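Local coordinates for periplasmic binding protein (PDB 4RY8) that binds 5-methylthioribose between its two lobes and probably delivers it to a membrane transporter, as a periplasmic solute-binding protein, at residues A203-D206 against E207-K210; T287-F290 against L291-N295. One frame throughout, in Å; residues are numbered along the deposited sequence.

Interaction 1: residues A203-D206 against E207-K210; sequences AMWD and EFAK. With SR1 (5-S-methyl-5-thio-alpha-D-ribofuranose), chain G.
E207 sets its CB over the face of the W205 indole, 13° off the normal of the six-membered ring, a CH-pi contact. E207 CG, beside its own backbone N, lies 3.4 Å from W205 CZ2; the bend at chi2 then turns the carboxylate off the ring. There a water bridges E207 OE2 and D206 OD1. These two oxygens, D206 OD1 and E207 OE2, are 4.1 Å apart, so the shared water and the nearby lysine K210 probably ease their mutual repulsion.

F208 meets the same indole differently. The edge of W205 is directed at the face of F208, a T-shaped pair with ring planes at 76°. On the indole face opposite E207 lies C5 of the bound 5-methylthioribose, offset toward the rim. W205 is thus a pocket wall set by the start of helix 206-219, which follows strand 200-203 in this strand-loop-helix unit of the periplasmic binding protein fold. W205 is also the N-cap residue. Its indole reaches the sugar with CG anti to the backbone N, while D231 both accepts from D206 N and binds the ligand.

A209 closes the first turn. A209 N donates to W205 O at 167°, nearly straight and in the carbonyl plane, whereas F208 N makes only a weak bond to that oxygen. The methyl of A209 meets that of A203, CB to CB 3.9 Å, packing the helix start onto the strand end.

K210 curls back along the helix, its chain bent at chi2, chi3 and chi4, which brings K210 NZ into a salt bridge 2.8 Å from E207 OE2. A second water accepts from K210 NZ and bridges it to D206 OD2.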
ATOM      1  N   ALA C 203       8.924 -13.679  -5.579  1.00 16.95           N
ATOM      2  CA  ALA C 203      10.117 -13.905  -4.764  1.00 16.50           C
ATOM      3  C   ALA C 203      10.382 -12.673  -3.948  1.00 22.89           C
ATOM      4  O   ALA C 203      10.653 -11.588  -4.480  1.00 17.88           O
ATOM      5  CB  ALA C 203      11.308 -14.208  -5.640  1.00 24.01           C
ATOM      6  N   MET C 204      10.348 -12.837  -2.642  1.00 16.30           N
ATOM      7  CA  MET C 204      10.319 -11.696  -1.714  1.00 15.42           C
ATOM      8  C   MET C 204      11.727 -11.171  -1.263  1.00 15.79           C
ATOM      9  O   MET C 204      11.817 -10.378  -0.366  1.00 15.56           O
ATOM     10  CB  MET C 204       9.401 -12.079  -0.534  1.00 18.32           C
ATOM     11  CG  MET C 204       7.876 -12.148  -0.861  1.00 17.50           C
ATOM     12  SD  MET C 204       7.263 -10.651  -1.772  1.00 14.61           S
ATOM     13  CE  MET C 204       5.506 -10.837  -1.515  1.00 28.46           C
ATOM     14  N   TRP C 205      12.803 -11.631  -1.890  1.00 20.58           N
ATOM     15  CA  TRP C 205      14.169 -11.046  -1.715  1.00 23.92           C
ATOM     16  C   TRP C 205      14.898 -11.194  -3.053  1.00 16.79           C
ATOM     17  O   TRP C 205      14.700 -12.217  -3.687  1.00 16.37           O
ATOM     18  CB  TRP C 205      14.869 -11.819  -0.557  1.00 17.75           C
ATOM     19  CG  TRP C 205      16.323 -11.533  -0.317  1.00 19.66           C
ATOM     20  CD1 TRP C 205      17.013 -10.382  -0.593  1.00 18.24           C
ATOM     21  CD2 TRP C 205      17.243 -12.402   0.293  1.00 19.93           C
ATOM     22  NE1 TRP C 205      18.314 -10.500  -0.207  1.00 18.60           N
ATOM     23  CE2 TRP C 205      18.486 -11.741   0.344  1.00 24.17           C
ATOM     24  CE3 TRP C 205      17.145 -13.700   0.796  1.00 19.60           C
ATOM     25  CZ2 TRP C 205      19.625 -12.341   0.875  1.00 22.02           C
ATOM     26  CZ3 TRP C 205      18.261 -14.289   1.309  1.00 20.06           C
ATOM     27  CH2 TRP C 205      19.476 -13.625   1.372  1.00 21.11           C
ATOM     28  N   ASP C 206      15.704 -10.212  -3.545  1.00 20.16           N
ATOM     29  CA  ASP C 206      16.320 -10.399  -4.838  1.00 17.37           C
ATOM     30  C   ASP C 206      17.235 -11.624  -4.959  1.00 23.66           C
ATOM     31  O   ASP C 206      17.399 -12.144  -6.054  1.00 24.93           O
ATOM     32  CB  ASP C 206      17.013  -9.104  -5.437  1.00 19.66           C
ATOM     33  CG  ASP C 206      18.174  -8.571  -4.584  1.00 22.95           C
ATOM     34  OD1 ASP C 206      18.458  -9.082  -3.486  1.00 19.64           O
ATOM     35  OD2 ASP C 206      18.858  -7.597  -5.044  1.00 23.42           O
ATOM     36  N   GLU C 207      17.809 -12.116  -3.866  1.00 25.45           N
ATOM     37  CA  GLU C 207      18.611 -13.352  -3.907  1.00 22.03           C
ATOM     38  C   GLU C 207      17.768 -14.608  -4.228  1.00 20.26           C
ATOM     39  O   GLU C 207      18.224 -15.513  -4.954  1.00 20.88           O
ATOM     40  CB  GLU C 207      19.402 -13.530  -2.607  1.00 20.05           C
ATOM     41  CG  GLU C 207      20.485 -12.486  -2.410  1.00 23.04           C
ATOM     42  CD  GLU C 207      21.537 -12.505  -3.502  1.00 26.10           C
ATOM     43  OE1 GLU C 207      22.101 -13.581  -3.817  1.00 25.44           O
ATOM     44  OE2 GLU C 207      21.827 -11.428  -4.047  1.00 25.18           O
ATOM     45  N   PHE C 208      16.539 -14.634  -3.755  1.00 25.54           N
ATOM     46  CA  PHE C 208      15.604 -15.701  -4.111  1.00 20.14           C
ATOM     47  C   PHE C 208      15.277 -15.556  -5.617  1.00 20.81           C
ATOM     48  O   PHE C 208      15.309 -16.510  -6.384  1.00 19.70           O
ATOM     49  CB  PHE C 208      14.284 -15.556  -3.358  1.00 21.50           C
ATOM     50  CG  PHE C 208      14.315 -15.883  -1.870  1.00 28.52           C
ATOM     51  CD1 PHE C 208      15.089 -16.913  -1.319  1.00 18.20           C
ATOM     52  CD2 PHE C 208      13.427 -15.226  -1.047  1.00 21.38           C
ATOM     53  CE1 PHE C 208      15.027 -17.157   0.040  1.00 20.02           C
ATOM     54  CE2 PHE C 208      13.354 -15.487   0.305  1.00 23.85           C
ATOM     55  CZ  PHE C 208      14.146 -16.463   0.838  1.00 21.44           C
ATOM     56  N   ALA C 209      14.962 -14.339  -6.033  1.00 22.19           N
ATOM     57  CA  ALA C 209      14.604 -14.070  -7.442  1.00 25.17           C
ATOM     58  C   ALA C 209      15.710 -14.515  -8.414  1.00 21.00           C
ATOM     59  O   ALA C 209      15.438 -15.156  -9.410  1.00 21.64           O
ATOM     60  CB  ALA C 209      14.284 -12.582  -7.634  1.00 22.97           C
ATOM     61  N   LYS C 210      16.961 -14.197  -8.095  1.00 26.97           N
ATOM     62  CA  LYS C 210      18.105 -14.485  -8.963  1.00 23.19           C
ATOM     63  C   LYS C 210      18.213 -15.966  -9.190  1.00 20.73           C
ATOM     64  O   LYS C 210      18.365 -16.424 -10.289  1.00 21.63           O
ATOM     65  CB  LYS C 210      19.403 -13.949  -8.338  1.00 24.91           C
ATOM     66  CG  LYS C 210      19.334 -12.478  -7.937  1.00 47.40           C
ATOM     67  CD  LYS C 210      20.183 -11.552  -8.753  1.00 33.54           C
ATOM     68  CE  LYS C 210      21.603 -11.517  -8.242  1.00 50.27           C
ATOM     69  NZ  LYS C 210      21.794 -11.156  -6.809  1.00 41.06           N
TER
HETATM   70  CS  SR1 G 401      16.712 -12.373   4.599  1.00 25.10           C
HETATM   71  S   SR1 G 401      15.745 -10.895   4.802  1.00 20.45           S
HETATM   72  C5  SR1 G 401      16.108 -10.252   3.150  1.00 25.11           C
HETATM   73  C4  SR1 G 401      15.424  -8.907   2.915  1.00 20.17           C
HETATM   74  O4  SR1 G 401      15.880  -8.057   3.916  1.00 23.29           O
HETATM   75  C1  SR1 G 401      16.169  -6.742   3.402  1.00 43.30           C
HETATM   76  O1  SR1 G 401      15.291  -5.858   4.013  1.00 27.28           O
HETATM   77  C2  SR1 G 401      15.968  -6.732   1.895  1.00 30.48           C
HETATM   78  O2  SR1 G 401      14.881  -5.922   1.370  1.00 20.18           O
HETATM   79  C3  SR1 G 401      15.761  -8.205   1.605  1.00 21.80           C
HETATM   80  O3  SR1 G 401      14.721  -8.388   0.653  1.00 22.86           O
HETATM   81  O   HOH W   1      21.099  -8.941  -3.138  1.00 27.79           O
HETATM   82  O   HOH W   2      21.327  -8.296  -6.023  1.00 40.08           O

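Interaction 2: residues T287-F290 against L291-N295; sequences TRQF and LVDNN
F290 and N294 meet at the end of the short helix 288-293. The helix closes in a Schellman motif, N295 N donating to V292 O and I296 N to L291 O, with N295 as the C-prime residue of positive phi. N294 brings its side-chain amide back over the preceding turn: N294 ND2 donates to F290 O across 2.7 Å, in the carbonyl plane and on a lone pair, while the backbone N of N294 adds only a weak bond to the same oxygen. N294 ND2 also lies over one face of the F290 ring, 3.0 Å from F290 CD1, with ring and amide planes 59° apart. The ring also touches L302 and A305 of helix 299-305, so an alanine here would probably uncover the N294 amide and open a gap against that helix.

L291, the buried member, donates its N to T287 O at 3.1 Å and turns its side chain onto I241 and I296. One turn earlier, T287 caps the helix: OG1 accepts from F290 N at 160°. R288 runs extended from CG to NE, and its NH2 is bonded to Q242 O. Over one face of the R288 guanidinium, toward the rim, sits the methyl CG2 of V292, 3.7 Å from R288 NH1.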
ATOM      1  N   THR C 287       9.741  -1.609 -13.335  1.00 26.65           N
ATOM      2  CA  THR C 287       9.454  -2.658 -14.317  1.00 25.47           C
ATOM      3  C   THR C 287      10.612  -2.853 -15.317  1.00 27.38           C
ATOM      4  O   THR C 287      11.401  -1.939 -15.562  1.00 25.75           O
ATOM      5  CB  THR C 287       8.133  -2.382 -15.065  1.00 25.82           C
ATOM      6  OG1 THR C 287       8.326  -1.318 -15.997  1.00 25.75           O
ATOM      7  CG2 THR C 287       7.002  -1.997 -14.119  1.00 28.68           C
ATOM      8  N   ARG C 288      10.715  -4.073 -15.852  1.00 33.72           N
ATOM      9  CA  ARG C 288      11.699  -4.371 -16.889  1.00 32.00           C
ATOM     10  C   ARG C 288      11.512  -3.421 -18.076  1.00 32.04           C
ATOM     11  O   ARG C 288      12.485  -2.965 -18.677  1.00 28.60           O
ATOM     12  CB  ARG C 288      11.559  -5.824 -17.357  1.00 30.77           C
ATOM     13  CG  ARG C 288      12.357  -6.118 -18.599  1.00 29.19           C
ATOM     14  CD  ARG C 288      12.395  -7.575 -18.999  1.00 30.09           C
ATOM     15  NE  ARG C 288      13.487  -7.768 -19.947  1.00 42.96           N
ATOM     16  CZ  ARG C 288      13.479  -7.357 -21.209  1.00 43.56           C
ATOM     17  NH1 ARG C 288      12.429  -6.737 -21.727  1.00 45.92           N
ATOM     18  NH2 ARG C 288      14.532  -7.576 -21.965  1.00 47.52           N
ATOM     19  N   GLN C 289      10.250  -3.151 -18.389  1.00 36.52           N
ATOM     20  CA  GLN C 289       9.845  -2.240 -19.460  1.00 32.77           C
ATOM     21  C   GLN C 289      10.382  -0.831 -19.278  1.00 37.58           C
ATOM     22  O   GLN C 289      10.855  -0.194 -20.247  1.00 32.55           O
ATOM     23  CB  GLN C 289       8.309  -2.183 -19.523  1.00 39.35           C
ATOM     24  CG  GLN C 289       7.739  -1.960 -20.917  1.00 93.20           C
ATOM     25  CD  GLN C 289       7.315  -3.262 -21.581  1.00120.93           C
ATOM     26  OE1 GLN C 289       6.535  -4.035 -21.016  1.00 73.92           O
ATOM     27  NE2 GLN C 289       7.825  -3.509 -22.781  1.00 64.53           N
ATOM     28  N   PHE C 290      10.244  -0.313 -18.064  1.00 29.79           N
ATOM     29  CA  PHE C 290      10.794   1.007 -17.709  1.00 30.68           C
ATOM     30  C   PHE C 290      12.338   1.020 -17.807  1.00 32.86           C
ATOM     31  O   PHE C 290      12.931   2.021 -18.251  1.00 34.28           O
ATOM     32  CB  PHE C 290      10.305   1.442 -16.298  1.00 32.00           C
ATOM     33  CG  PHE C 290      10.941   2.705 -15.796  1.00 44.49           C
ATOM     34  CD1 PHE C 290      10.546   3.956 -16.295  1.00 36.33           C
ATOM     35  CD2 PHE C 290      11.975   2.655 -14.863  1.00 48.95           C
ATOM     36  CE1 PHE C 290      11.159   5.120 -15.851  1.00 38.14           C
ATOM     37  CE2 PHE C 290      12.591   3.822 -14.428  1.00 48.18           C
ATOM     38  CZ  PHE C 290      12.182   5.057 -14.924  1.00 49.05           C
ATOM     39  N   LEU C 291      13.001  -0.078 -17.421  1.00 31.09           N
ATOM     40  CA  LEU C 291      14.480  -0.119 -17.501  1.00 31.62           C
ATOM     41  C   LEU C 291      14.935  -0.040 -18.967  1.00 35.12           C
ATOM     42  O   LEU C 291      15.845   0.748 -19.306  1.00 39.80           O
ATOM     43  CB  LEU C 291      15.080  -1.363 -16.845  1.00 29.07           C
ATOM     44  CG  LEU C 291      14.849  -1.589 -15.344  1.00 31.29           C
ATOM     45  CD1 LEU C 291      15.312  -2.998 -14.983  1.00 26.26           C
ATOM     46  CD2 LEU C 291      15.603  -0.537 -14.554  1.00 29.47           C
ATOM     47  N   VAL C 292      14.278  -0.843 -19.811  1.00 38.07           N
ATOM     48  CA  VAL C 292      14.602  -0.945 -21.264  1.00 40.96           C
ATOM     49  C   VAL C 292      14.294   0.343 -21.997  1.00 47.19           C
ATOM     50  O   VAL C 292      15.136   0.840 -22.769  1.00 38.68           O
ATOM     51  CB  VAL C 292      13.805  -2.109 -21.943  1.00 52.10           C
ATOM     52  CG1 VAL C 292      14.060  -2.149 -23.450  1.00 51.68           C
ATOM     53  CG2 VAL C 292      14.153  -3.460 -21.319  1.00 41.92           C
ATOM     54  N   ASP C 293      13.097   0.888 -21.774  1.00 39.52           N
ATOM     55  CA  ASP C 293      12.686   2.138 -22.475  1.00 44.94           C
ATOM     56  C   ASP C 293      13.631   3.314 -22.244  1.00 40.74           C
ATOM     57  O   ASP C 293      13.763   4.183 -23.095  1.00 56.57           O
ATOM     58  CB  ASP C 293      11.280   2.559 -22.050  1.00 48.63           C
ATOM     59  CG  ASP C 293      10.203   1.740 -22.711  1.00 57.83           C
ATOM     60  OD1 ASP C 293      10.546   0.795 -23.446  1.00 51.58           O
ATOM     61  OD2 ASP C 293       9.009   2.051 -22.504  1.00 47.07           O
ATOM     62  N   ASN C 294      14.313   3.293 -21.108  1.00 44.61           N
ATOM     63  CA  ASN C 294      15.175   4.363 -20.659  1.00 39.63           C
ATOM     64  C   ASN C 294      16.639   3.953 -20.614  1.00 40.25           C
ATOM     65  O   ASN C 294      17.468   4.681 -20.065  1.00 41.87           O
ATOM     66  CB  ASN C 294      14.730   4.751 -19.254  1.00 67.04           C
ATOM     67  CG  ASN C 294      13.329   5.297 -19.242  1.00 45.17           C
ATOM     68  OD1 ASN C 294      13.064   6.312 -19.879  1.00 56.56           O
ATOM     69  ND2 ASN C 294      12.422   4.612 -18.588  1.00 51.58           N
ATOM     70  N   ASN C 295      16.962   2.782 -21.165  1.00 37.94           N
ATOM     71  CA  ASN C 295      18.362   2.347 -21.314  1.00 40.09           C
ATOM     72  C   ASN C 295      19.133   2.324 -19.991  1.00 39.69           C
ATOM     73  O   ASN C 295      20.308   2.695 -19.907  1.00 41.12           O
ATOM     74  CB  ASN C 295      19.096   3.221 -22.388  1.00 41.64           C
ATOM     75  CG  ASN C 295      18.940   2.663 -23.793  1.00 47.89           C
ATOM     76  OD1 ASN C 295      19.919   2.277 -24.432  1.00 99.52           O
ATOM     77  ND2 ASN C 295      17.706   2.605 -24.279  1.00 49.59           N
TER

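Interaction 1 is wholly buried at the ligand pocket, and its centre lies about 11 Å from the centre of the chain; interaction 2 is a surface contact whose centre lies about 22 Å from it. The centres of the two are 19 Å apart and their nearest atoms about 11 Å, without touching. Both sit at a strand-to-helix junction of the same mixed sheet, interaction 1 at the end of the inner strand 200-203 and interaction 2 at the end of the outermost strand 284-287. W205 and T287 both hold N-cap positions, but only T287 makes a side-chain capping bond. An indole stacked between sugar and side chains, beside water-bridged charges, contrasts with a ring that meets an amide at a helix end.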